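Local coordinates for protein NADP-dependent glyceraldehyde-3-phosphate dehydrogenase (Bacillus halodurans, PDB 3PRL) that probably oxidises glyceraldehyde 3-phosphate to 3-phosphoglycerate with NADP(+) and without phosphorylation, at residues Q56-A61 with L153-A158; A171-A176 with V183-A188; L269-L274 with T423-N428; S289-T294 with P333-K338; E402-S407 with I427-H432. One frame throughout, in Å; residues are numbered along the deposited sequence.

Interaction 1: Q56-A61 with L153-A158; sequences QGAKDA and LGVVLA
Both methyls of Val155 are turned onto the helix, and they divide the work. CG1 and CG2 each lie 3.8 Å from CB of Ala58, which points toward the strand and meets the fork of the valine. CG2 also reaches past this methyl to the helix backbone, coming within 3.7 Å of C of Ala58 and 3.5 Å of N of Lys59. With chi1 at 180°, CG1 stands opposite the valine's own N, while CG2 sits beside that N, turned towards the Ala58-Lys59 peptide. A small residue at position 58 thus brings the strand close: CA of Lys59 and CA of Val155 are 6.1 Å apart.

The arrangement is a worked case of a helix laid against a strand of the Rossmann-like coenzyme-binding domain of aldehyde dehydrogenases. Strand 144-159 pairs in parallel with strands 182-186 and 234-238, and Val155 also packs on Thr182 and Val184, while OG1 of Thr182 hydrogen-bonds to O of Ala58. Lys59 contributes at the margin. Its CB stops 4.2 Å from CG2 of Val155, and from there the side chain, bent at its third and fourth torsions, runs away from the strand on an exposed surface.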
# COMPACT_ATOMS: atom_id res chain seq x y z
N GLN D 56 30.25 -20.46 -0.69
CA GLN D 56 29.55 -21.69 -1.07
C GLN D 56 28.64 -22.19 0.03
O GLN D 56 27.52 -22.64 -0.25
CB GLN D 56 30.51 -22.80 -1.51
CG GLN D 56 30.67 -22.91 -3.02
CD GLN D 56 29.37 -22.69 -3.78
OE1 GLN D 56 29.13 -21.59 -4.30
NE2 GLN D 56 28.52 -23.72 -3.84
N GLY D 57 29.13 -22.12 1.27
CA GLY D 57 28.34 -22.54 2.42
C GLY D 57 27.05 -21.74 2.52
O GLY D 57 26.00 -22.28 2.87
N ALA D 58 27.15 -20.45 2.20
CA ALA D 58 26.01 -19.55 2.27
C ALA D 58 24.98 -19.87 1.19
O ALA D 58 23.79 -19.81 1.45
CB ALA D 58 26.47 -18.11 2.18
N LYS D 59 25.45 -20.24 -0.00
CA LYS D 59 24.60 -20.63 -1.13
C LYS D 59 23.86 -21.96 -0.89
O LYS D 59 22.72 -22.13 -1.33
CB LYS D 59 25.47 -20.76 -2.38
CG LYS D 59 24.89 -20.21 -3.68
CD LYS D 59 26.02 -20.19 -4.72
CE LYS D 59 25.56 -20.61 -6.12
NZ LYS D 59 26.59 -21.45 -6.79
N ASP D 60 24.49 -22.90 -0.21
CA ASP D 60 23.84 -24.18 0.06
C ASP D 60 22.82 -24.04 1.17
O ASP D 60 21.74 -24.62 1.09
CB ASP D 60 24.86 -25.27 0.39
CG ASP D 60 25.75 -25.62 -0.80
OD1 ASP D 60 25.42 -25.25 -1.95
OD2 ASP D 60 26.77 -26.28 -0.57
N ALA D 61 23.15 -23.27 2.19
CA ALA D 61 22.22 -23.01 3.29
C ALA D 61 21.07 -22.08 2.88
O ALA D 61 19.99 -22.13 3.45
CB ALA D 61 22.96 -22.47 4.49
N LEU D 153 17.16 -12.54 -2.97
CA LEU D 153 18.07 -12.55 -4.11
C LEU D 153 19.07 -13.73 -4.04
O LEU D 153 19.45 -14.27 -5.08
CB LEU D 153 18.81 -11.20 -4.24
CG LEU D 153 18.03 -9.88 -4.33
CD1 LEU D 153 18.88 -8.73 -3.81
CD2 LEU D 153 17.55 -9.57 -5.77
N GLY D 154 19.46 -14.13 -2.83
CA GLY D 154 20.50 -15.18 -2.65
C GLY D 154 21.47 -14.99 -1.49
O GLY D 154 21.08 -14.98 -0.33
N VAL D 155 22.76 -14.88 -1.81
CA VAL D 155 23.78 -14.56 -0.81
C VAL D 155 24.10 -13.08 -0.87
O VAL D 155 24.45 -12.55 -1.94
CB VAL D 155 25.08 -15.40 -1.02
CG1 VAL D 155 26.12 -15.05 0.02
CG2 VAL D 155 24.78 -16.89 -0.95
N VAL D 156 23.96 -12.40 0.27
CA VAL D 156 24.17 -10.95 0.36
C VAL D 156 25.50 -10.65 1.02
O VAL D 156 25.80 -11.20 2.09
CB VAL D 156 22.99 -10.22 1.11
CG1 VAL D 156 23.33 -8.79 1.51
CG2 VAL D 156 21.72 -10.23 0.24
N LEU D 157 26.30 -9.80 0.38
CA LEU D 157 27.56 -9.36 0.96
C LEU D 157 27.33 -8.06 1.70
O LEU D 157 26.91 -7.06 1.10
CB LEU D 157 28.65 -9.18 -0.11
CG LEU D 157 29.99 -8.67 0.46
CD1 LEU D 157 30.76 -9.79 1.13
CD2 LEU D 157 30.84 -8.00 -0.60
N ALA D 158 27.55 -8.11 3.01
CA ALA D 158 27.39 -6.97 3.89
C ALA D 158 28.76 -6.54 4.35
O ALA D 158 29.51 -7.34 4.95
CB ALA D 158 26.53 -7.33 5.10

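Interaction 2: A171-A176 with V183-A188; sequences AKIAPA and VVFKPA
Helix 171-176 runs almost exactly antiparallel to strand 183-186, at 176° with the two axes 9.6 Å apart, and brings Ile173 and Ala176 over Val183 and Phe185. The helix is kinked here: N of Lys172 has no bond to the turn before, Pro175 has no N-H to give, and the bond from N of Ala176 to O of Lys172 is weak.

Ile173 supplies two branches to two partners. Its CD1 stands over one face of the Phe185 ring, 4.0 Å from the centroid and only 13° off the ring normal, a CH-pi contact. The opposite face is closed by CD of Pro187, also above the ring centre, so that the aromatic plane is clamped between two aliphatic groups and probably has little room to tilt. Phe185 CG lies anti to the backbone N, and this chi1 of 178° carries the ring to where Ile173 and Pro187 can flank it. The other branch of the isoleucine, CG2, meets CG2 of Val183 at 4.1 Å. The same valine methyl packs more tightly on CB of Ala176, 3.6 Å away, and so fits between two residues one helical turn apart.

These contacts close the beta-alpha-beta unit of strand 144-159, helix 167-178 and strand 182-186, next to the NADP(+) site: Lys186 binds the coenzyme, and Phe185 touches Ser160, another residue of that site. Helix 192-204 adds Met198 against Ile173 and Val199 against Phe185. Ala174 faces Ile117 and Thr120 of helix 103-124, while the strand backbone pairs through Val184 with strand 144-159 and through Val183 and Phe185 with Gln213 of strand 212-214.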
# COMPACT_ATOMS: atom_id res chain seq x y z
N ALA D 171 22.12 -3.74 10.74
CA ALA D 171 21.21 -3.05 9.83
C ALA D 171 21.21 -3.67 8.43
O ALA D 171 20.29 -3.44 7.65
CB ALA D 171 21.59 -1.59 9.74
N LYS D 172 22.24 -4.45 8.11
CA LYS D 172 22.39 -5.14 6.81
C LYS D 172 22.07 -6.61 6.92
O LYS D 172 21.38 -7.16 6.06
CB LYS D 172 23.81 -4.98 6.27
CG LYS D 172 24.19 -3.55 5.94
CD LYS D 172 25.69 -3.43 5.67
CE LYS D 172 26.07 -2.01 5.29
NZ LYS D 172 25.57 -1.05 6.32
N ILE D 173 22.59 -7.24 7.97
CA ILE D 173 22.38 -8.67 8.20
C ILE D 173 20.90 -9.00 8.48
O ILE D 173 20.37 -9.91 7.87
CB ILE D 173 23.30 -9.25 9.30
CG1 ILE D 173 24.77 -8.91 9.02
CG2 ILE D 173 23.14 -10.78 9.40
CD1 ILE D 173 25.69 -9.15 10.22
N ALA D 174 20.24 -8.25 9.37
CA ALA D 174 18.84 -8.57 9.75
C ALA D 174 17.87 -8.59 8.59
O ALA D 174 17.15 -9.57 8.44
CB ALA D 174 18.32 -7.65 10.87
N PRO D 175 17.81 -7.49 7.78
CA PRO D 175 16.81 -7.55 6.69
C PRO D 175 17.12 -8.64 5.70
O PRO D 175 16.20 -9.23 5.13
CB PRO D 175 16.91 -6.18 6.00
CG PRO D 175 18.13 -5.45 6.64
CD PRO D 175 18.37 -6.13 7.97
N ALA D 176 18.40 -8.90 5.50
CA ALA D 176 18.86 -9.95 4.58
C ALA D 176 18.39 -11.35 4.97
O ALA D 176 17.83 -12.08 4.14
CB ALA D 176 20.39 -9.90 4.42
N VAL D 183 24.08 -14.53 4.34
CA VAL D 183 25.02 -13.43 4.45
C VAL D 183 26.48 -13.86 4.50
O VAL D 183 26.88 -14.77 5.26
CB VAL D 183 24.69 -12.47 5.63
CG1 VAL D 183 25.77 -11.43 5.79
CG2 VAL D 183 23.35 -11.78 5.43
N VAL D 184 27.27 -13.21 3.66
CA VAL D 184 28.71 -13.13 3.88
C VAL D 184 28.98 -11.77 4.51
O VAL D 184 28.71 -10.73 3.89
CB VAL D 184 29.49 -13.36 2.58
CG1 VAL D 184 30.98 -13.17 2.80
CG2 VAL D 184 29.23 -14.76 2.10
N PHE D 185 29.44 -11.79 5.76
CA PHE D 185 29.68 -10.58 6.56
C PHE D 185 31.18 -10.23 6.63
O PHE D 185 31.99 -11.01 7.15
CB PHE D 185 29.14 -10.77 7.98
CG PHE D 185 29.39 -9.58 8.92
CD1 PHE D 185 29.29 -8.26 8.45
CD2 PHE D 185 29.72 -9.79 10.26
CE1 PHE D 185 29.52 -7.17 9.29
CE2 PHE D 185 29.94 -8.70 11.12
CZ PHE D 185 29.84 -7.38 10.63
N LYS D 186 31.52 -9.06 6.12
CA LYS D 186 32.90 -8.52 6.25
C LYS D 186 32.93 -7.22 7.05
O LYS D 186 32.65 -6.16 6.49
CB LYS D 186 33.55 -8.31 4.86
CG LYS D 186 35.01 -7.73 4.88
CD LYS D 186 35.87 -8.33 6.01
CE LYS D 186 36.98 -7.39 6.48
NZ LYS D 186 37.30 -7.61 7.93
N PRO D 187 33.29 -7.29 8.36
CA PRO D 187 33.38 -6.04 9.15
C PRO D 187 34.57 -5.19 8.74
O PRO D 187 35.51 -5.72 8.18
CB PRO D 187 33.61 -6.55 10.59
CG PRO D 187 34.12 -7.93 10.45
CD PRO D 187 33.53 -8.48 9.19
N ALA D 188 34.54 -3.89 9.02
CA ALA D 188 35.77 -3.13 8.98
C ALA D 188 36.74 -3.81 9.95
O ALA D 188 36.32 -4.29 11.02
CB ALA D 188 35.52 -1.70 9.39

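Interaction 3: L269-L274 with T423-N428; sequences LDDADL and TDRAIN
Arg425 sends its side chain out from the first turn of helix 423-431 to meet Asp271 and Leu269, which approach from the other direction. The close part is the salt bridge. NH2 of Arg425 lies 2.9 Å from OD1 of Asp271, and the oxygen sits at the guanidinium edge, near its plane. OD2 of Asp271 is 3.4 Å from the same nitrogen, and the carboxylate is turned 63° against the guanidinium, so this is a pairing through one nitrogen and not a flat, two-armed one. Asp271 is the centre of an inverse gamma turn, and chi1 of 58° puts its CG between backbone N and carbonyl carbon, swinging the carboxylate towards the helix. Leu269 adds a van der Waals touch: its CD1 comes obliquely to within 3.6 Å of NH2 and 3.9 Å of NE of Arg425. That NE is buried by the contact without a hydrogen-bond partner, and Asp422 offers it only a long, weak ion pair.

The outer side is looser. Arg425 as a whole remains exposed, and a second acid, OD2 of Asp270, stays 6.8 Å from its NH2. At the helix start, Thr423 hydrogen-bonds to Asp424 of a second subunit.

The bridge is an example of charge pairing at the C-terminal ends of neighbouring parallel strands of the alpha/beta sheet, between the loop after strand 264-268 and the helix after strand 415-419.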
# COMPACT_ATOMS: atom_id res chain seq x y z
N LEU D 269 18.91 30.97 8.65
CA LEU D 269 18.35 32.23 8.15
C LEU D 269 18.10 33.23 9.29
O LEU D 269 18.20 32.87 10.46
CB LEU D 269 17.07 32.00 7.34
CG LEU D 269 17.19 31.18 6.04
CD1 LEU D 269 15.83 31.05 5.34
CD2 LEU D 269 18.25 31.77 5.11
N ASP D 270 17.79 34.48 8.93
CA ASP D 270 17.61 35.59 9.88
C ASP D 270 16.59 35.33 11.01
O ASP D 270 16.84 35.68 12.18
CB ASP D 270 17.30 36.89 9.11
CG ASP D 270 16.53 37.93 9.93
OD1 ASP D 270 16.61 37.94 11.18
OD2 ASP D 270 15.85 38.77 9.30
N ASP D 271 15.46 34.74 10.66
CA ASP D 271 14.38 34.49 11.61
C ASP D 271 14.50 33.12 12.29
O ASP D 271 13.55 32.35 12.33
CB ASP D 271 13.02 34.63 10.90
CG ASP D 271 12.88 33.69 9.71
OD1 ASP D 271 13.91 33.27 9.15
OD2 ASP D 271 11.73 33.39 9.32
N ALA D 272 15.67 32.83 12.85
CA ALA D 272 15.91 31.52 13.46
C ALA D 272 16.11 31.63 14.97
O ALA D 272 16.69 32.60 15.46
CB ALA D 272 17.11 30.85 12.83
N ASP D 273 15.60 30.63 15.69
CA ASP D 273 15.91 30.50 17.10
C ASP D 273 17.36 30.02 17.17
O ASP D 273 17.65 28.85 16.93
CB ASP D 273 14.96 29.51 17.80
CG ASP D 273 15.36 29.22 19.25
OD1 ASP D 273 16.53 29.45 19.61
OD2 ASP D 273 14.51 28.75 20.02
N LEU D 274 18.26 30.95 17.49
CA LEU D 274 19.69 30.70 17.44
C LEU D 274 20.21 29.87 18.62
O LEU D 274 21.32 29.37 18.57
CB LEU D 274 20.46 32.01 17.31
CG LEU D 274 20.05 32.96 16.17
CD1 LEU D 274 20.47 34.38 16.48
CD2 LEU D 274 20.60 32.51 14.82
N THR D 423 8.36 28.13 8.29
CA THR D 423 8.28 26.73 7.88
C THR D 423 8.02 26.49 6.38
O THR D 423 8.73 25.70 5.76
CB THR D 423 7.22 25.96 8.70
OG1 THR D 423 7.65 25.85 10.06
CG2 THR D 423 7.00 24.54 8.12
N ASP D 424 7.01 27.16 5.81
CA ASP D 424 6.74 27.00 4.38
C ASP D 424 7.99 27.27 3.54
O ASP D 424 8.34 26.47 2.68
CB ASP D 424 5.57 27.88 3.91
CG ASP D 424 4.24 27.49 4.56
OD1 ASP D 424 4.08 26.32 4.96
OD2 ASP D 424 3.35 28.38 4.69
N ARG D 425 8.69 28.37 3.85
CA ARG D 425 9.92 28.75 3.14
C ARG D 425 11.01 27.69 3.24
O ARG D 425 11.57 27.27 2.24
CB ARG D 425 10.42 30.09 3.66
CG ARG D 425 11.25 30.89 2.67
CD ARG D 425 11.50 32.29 3.20
NE ARG D 425 12.26 32.29 4.45
CZ ARG D 425 12.50 33.37 5.19
NH1 ARG D 425 12.02 34.55 4.82
NH2 ARG D 425 13.20 33.27 6.31
N ALA D 426 11.29 27.24 4.47
CA ALA D 426 12.16 26.09 4.68
C ALA D 426 11.79 24.89 3.78
O ALA D 426 12.67 24.24 3.22
CB ALA D 426 12.16 25.68 6.16
N ILE D 427 10.50 24.61 3.65
CA ILE D 427 10.02 23.50 2.81
C ILE D 427 10.33 23.78 1.33
O ILE D 427 10.78 22.90 0.59
CB ILE D 427 8.52 23.19 3.06
CG1 ILE D 427 8.35 22.47 4.41
CG2 ILE D 427 7.90 22.38 1.91
CD1 ILE D 427 6.93 22.42 4.92
N ASN D 428 10.10 25.03 0.92
CA ASN D 428 10.46 25.47 -0.41
C ASN D 428 11.95 25.33 -0.68
O ASN D 428 12.33 24.75 -1.70
CB ASN D 428 9.99 26.90 -0.67
CG ASN D 428 9.00 26.99 -1.81
OD1 ASN D 428 9.39 27.07 -2.98
ND2 ASN D 428 7.71 26.97 -1.48

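Interaction 4: S289-T294 with P333-K338; sequences SGQRCT and PVIDEK
One hydrogen bond carries the polar part of the meeting between Gln291 and Ile335. The backbone N of Ile335 donates a hydrogen bond to OE1 of Gln291 over 2.8 Å, with 149° at the hydrogen. The donor lies in the carbonyl plane of the amide, at a C=O...N angle of 147°. At the other arm of the amide, NE2 makes a weak hydrogen bond to O of Tyr288, which may help to set the amide's rotation. Ser289 OG bonds to O of Thr332, whereas O of Pro333 is buried without a partner, 4.2 Å from NE2 of Gln291.

Van der Waals contacts surround the bond. OE1 of Gln291 rests 3.3 Å from CA of Val334, and CB of Val334 and CB of Ile335 follow at 3.5 and 3.6 Å. The glutamine reaches this peptide because its chain is extended beyond CG. With an alanine here the amide is gone, which would probably leave N of Ile335 without its acceptor and loosen the packing on Val334.

Gln291 centres an inverse gamma turn in the loop that carries the cysteine signature of aldehyde dehydrogenases, with Cys293, probably the nucleophile, as in relatives. Ile335 packs on Phe162, an NADP(+)-binding residue, so the contact joins the signature loop to the lead-in of helix 337-352 close to the coenzyme site.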
# COMPACT_ATOMS: atom_id res chain seq x y z
N SER D 289 32.99 12.76 17.80
CA SER D 289 34.10 13.58 17.27
C SER D 289 34.07 13.84 15.76
O SER D 289 35.13 14.04 15.15
CB SER D 289 35.47 12.99 17.68
OG SER D 289 35.70 13.10 19.07
N GLY D 290 32.88 13.85 15.16
CA GLY D 290 32.76 14.13 13.72
C GLY D 290 33.00 12.94 12.79
O GLY D 290 33.13 13.11 11.57
N GLN D 291 33.08 11.74 13.36
CA GLN D 291 33.30 10.52 12.57
C GLN D 291 31.98 9.88 12.18
O GLN D 291 31.71 8.72 12.51
CB GLN D 291 34.20 9.54 13.30
CG GLN D 291 35.59 10.10 13.52
CD GLN D 291 36.40 9.28 14.48
OE1 GLN D 291 37.49 8.84 14.14
NE2 GLN D 291 35.87 9.08 15.67
N ARG D 292 31.17 10.65 11.47
CA ARG D 292 29.84 10.24 11.07
C ARG D 292 29.62 10.68 9.65
O ARG D 292 30.01 11.80 9.26
CB ARG D 292 28.79 10.85 12.00
CG ARG D 292 28.81 10.27 13.40
CD ARG D 292 27.95 11.06 14.39
NE ARG D 292 26.52 10.79 14.24
CZ ARG D 292 25.60 11.75 14.11
NH1 ARG D 292 25.96 13.03 14.11
NH2 ARG D 292 24.33 11.42 13.98
N CYS D 293 29.01 9.81 8.86
CA CYS D 293 28.69 10.18 7.50
C CYS D 293 27.57 11.20 7.55
O CYS D 293 27.64 12.21 6.87
CB CYS D 293 28.34 8.96 6.65
SG CYS D 293 29.77 7.92 6.41
N THR D 294 26.56 10.92 8.38
CA THR D 294 25.47 11.84 8.63
C THR D 294 25.81 12.71 9.86
O THR D 294 25.87 12.21 10.99
CB THR D 294 24.16 11.09 8.85
OG1 THR D 294 24.12 9.93 7.98
CG2 THR D 294 22.99 11.99 8.54
N PRO D 333 39.41 10.37 21.02
CA PRO D 333 40.40 10.29 19.95
C PRO D 333 39.81 9.78 18.64
O PRO D 333 38.89 8.96 18.64
CB PRO D 333 41.43 9.29 20.50
CG PRO D 333 41.20 9.26 21.98
CD PRO D 333 39.74 9.46 22.13
N VAL D 334 40.33 10.30 17.52
CA VAL D 334 39.90 9.84 16.21
C VAL D 334 40.55 8.50 15.91
O VAL D 334 41.55 8.12 16.52
CB VAL D 334 40.15 10.88 15.08
CG1 VAL D 334 39.24 12.09 15.26
CG2 VAL D 334 41.62 11.30 15.03
N ILE D 335 39.96 7.78 14.96
CA ILE D 335 40.26 6.37 14.73
C ILE D 335 41.75 6.00 14.60
O ILE D 335 42.18 5.00 15.17
CB ILE D 335 39.44 5.84 13.51
CG1 ILE D 335 39.31 4.30 13.53
CG2 ILE D 335 40.01 6.38 12.21
CD1 ILE D 335 38.66 3.74 14.78
N ASP D 336 42.52 6.78 13.85
CA ASP D 336 43.96 6.48 13.67
C ASP D 336 44.85 7.70 13.36
O ASP D 336 44.34 8.83 13.28
CB ASP D 336 44.17 5.29 12.69
CG ASP D 336 43.78 5.61 11.24
OD1 ASP D 336 43.13 6.64 10.96
OD2 ASP D 336 44.14 4.80 10.36
N GLU D 337 46.16 7.45 13.22
CA GLU D 337 47.19 8.46 12.87
C GLU D 337 46.90 9.18 11.58
O GLU D 337 46.93 10.41 11.52
CB GLU D 337 48.58 7.83 12.66
CG GLU D 337 48.88 6.51 13.34
CD GLU D 337 49.39 6.70 14.74
OE1 GLU D 337 50.63 6.66 14.93
OE2 GLU D 337 48.55 6.89 15.64
N LYS D 338 46.66 8.38 10.54
CA LYS D 338 46.34 8.85 9.20
C LYS D 338 45.25 9.90 9.26
O LYS D 338 45.41 11.01 8.72
CB LYS D 338 45.87 7.66 8.34
CG LYS D 338 46.36 7.64 6.88
CD LYS D 338 46.00 8.89 6.08
CE LYS D 338 46.63 8.87 4.67
NZ LYS D 338 45.77 8.18 3.63

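Interaction 5: E402-S407 with I427-H432; sequences EAISLS and INIGKH
N of His432 donates a 2.9 Å hydrogen bond to O of Ile429, and this short turn presents both residues to Ile404 of helix 400-409. The ring of His432 meets the same Ile429 oxygen with its edge, in plane. The carbonyl of His432 is tied too: its O takes a hydrogen bond from ND2 of Asn408.

Between the two helices the chemistry is apolar, and Ile404 shares out its branches. CG2 packs 3.9 Å from CB of His432 and 4.0 Å from its O. CG1 meets CG2 of Ile429 at 4.1 Å, and CD1, at the end of the longer arm, reaches the same isoleucine methyl and CB of His432, at 4.2 Å each. The side chains cross obliquely, and Ile404 touches both partners with its methyls and methylene. Its chi1 of -71° sets CG2 opposite the backbone N, which is how that methyl comes to face the histidine. CA of Ile404 and CA of His432 are 7.0 Å apart. Cutting Ile404 back to alanine is likely to leave CG2 of Ile429 and CB of His432 facing a gap and the two helices less firmly spaced.

Ile429 continues onto Leu269, and Ala403 onto Phe300 and Ile267, while Ile427 packs on Leu481 of a third subunit. Helices 400-409 and 423-431 pack against each other here through Ile404, the latter linking parallel strands 415-419 and 437-440, a pairing of neighbouring crossover helices found in Rossmann-like alpha/beta domains such as this catalytic domain.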
# COMPACT_ATOMS: atom_id res chain seq x y z
N GLU D 402 22.24 32.02 -1.84
CA GLU D 402 23.67 31.73 -1.81
C GLU D 402 23.94 30.46 -1.03
O GLU D 402 24.84 29.70 -1.39
CB GLU D 402 24.48 32.88 -1.21
CG GLU D 402 26.01 32.65 -1.23
CD GLU D 402 26.82 33.80 -0.63
OE1 GLU D 402 26.22 34.67 0.03
OE2 GLU D 402 28.06 33.83 -0.82
N ALA D 403 23.16 30.23 0.03
CA ALA D 403 23.28 29.02 0.83
C ALA D 403 22.94 27.77 0.01
O ALA D 403 23.64 26.76 0.09
CB ALA D 403 22.40 29.10 2.08
N ILE D 404 21.86 27.86 -0.77
CA ILE D 404 21.40 26.79 -1.67
C ILE D 404 22.48 26.42 -2.68
O ILE D 404 22.82 25.25 -2.84
CB ILE D 404 20.11 27.20 -2.41
CG1 ILE D 404 18.92 27.25 -1.45
CG2 ILE D 404 19.83 26.27 -3.62
CD1 ILE D 404 17.59 27.70 -2.08
N SER D 405 23.03 27.45 -3.33
CA SER D 405 24.06 27.29 -4.36
C SER D 405 25.35 26.63 -3.87
O SER D 405 25.81 25.63 -4.44
CB SER D 405 24.37 28.66 -4.97
OG SER D 405 25.42 28.58 -5.91
N LEU D 406 25.92 27.18 -2.81
CA LEU D 406 27.14 26.64 -2.21
C LEU D 406 26.93 25.25 -1.63
O LEU D 406 27.85 24.42 -1.60
CB LEU D 406 27.65 27.59 -1.12
CG LEU D 406 28.45 28.82 -1.56
CD1 LEU D 406 28.63 29.81 -0.41
CD2 LEU D 406 29.80 28.38 -2.11
N SER D 407 25.71 25.01 -1.16
CA SER D 407 25.28 23.71 -0.68
C SER D 407 25.35 22.71 -1.82
O SER D 407 25.97 21.65 -1.69
CB SER D 407 23.86 23.82 -0.12
OG SER D 407 23.24 22.55 -0.01
N ILE D 427 10.50 24.61 3.65
CA ILE D 427 10.02 23.50 2.81
C ILE D 427 10.33 23.78 1.33
O ILE D 427 10.78 22.90 0.59
CB ILE D 427 8.52 23.19 3.06
CG1 ILE D 427 8.35 22.47 4.41
CG2 ILE D 427 7.90 22.38 1.91
CD1 ILE D 427 6.93 22.42 4.92
N ASN D 428 10.10 25.03 0.92
CA ASN D 428 10.46 25.47 -0.41
C ASN D 428 11.95 25.33 -0.68
O ASN D 428 12.33 24.75 -1.70
CB ASN D 428 9.99 26.90 -0.67
CG ASN D 428 9.00 26.99 -1.81
OD1 ASN D 428 9.39 27.07 -2.98
ND2 ASN D 428 7.71 26.97 -1.48
N ILE D 429 12.76 25.81 0.26
CA ILE D 429 14.22 25.82 0.16
C ILE D 429 14.77 24.41 0.07
O ILE D 429 15.54 24.10 -0.84
CB ILE D 429 14.87 26.57 1.35
CG1 ILE D 429 14.76 28.08 1.14
CG2 ILE D 429 16.33 26.12 1.57
CD1 ILE D 429 14.58 28.87 2.41
N GLY D 430 14.36 23.57 1.02
CA GLY D 430 14.78 22.19 1.07
C GLY D 430 14.61 21.48 -0.25
O GLY D 430 15.36 20.59 -0.57
N LYS D 431 13.62 21.91 -1.04
CA LYS D 431 13.33 21.26 -2.31
C LYS D 431 14.40 21.50 -3.38
O LYS D 431 14.61 20.65 -4.24
CB LYS D 431 11.92 21.63 -2.81
CG LYS D 431 11.35 20.66 -3.84
CD LYS D 431 10.68 19.45 -3.21
CE LYS D 431 10.65 18.22 -4.16
NZ LYS D 431 10.22 18.50 -5.57
N HIS D 432 15.09 22.64 -3.31
CA HIS D 432 16.22 22.91 -4.22
C HIS D 432 17.53 22.31 -3.71
O HIS D 432 18.58 22.54 -4.31
CB HIS D 432 16.44 24.42 -4.43
CG HIS D 432 15.22 25.17 -4.86
ND1 HIS D 432 14.98 25.49 -6.18
CD2 HIS D 432 14.20 25.69 -4.15
CE1 HIS D 432 13.85 26.16 -6.26
NE2 HIS D 432 13.35 26.30 -5.04

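Overall arrangement
Interactions 1 and 2 are buried and belong to one sheet: they meet directly, O of Val156 lying 2.9 Å from N of Val184. Interaction 1 relies on methyl packing, interaction 2 on methyl and CH-pi packing beside coenzyme-binding residues. Interactions 3 and 5 use the same helix, 423-431, and touch where Leu269 CD1 packs on Ile429 CD1. They are more peripheral, and interaction 1 lies about 48 Å from interaction 3, centre to centre. Interaction 4 stands between these groups, its atoms about 8 Å from those of interaction 2 at the nearest. The buried contacts of the coenzyme domain are apolar, while interaction 4 buries a hydrogen bond; the partly buried interaction 3 holds the salt bridge, and interaction 5 is apolar.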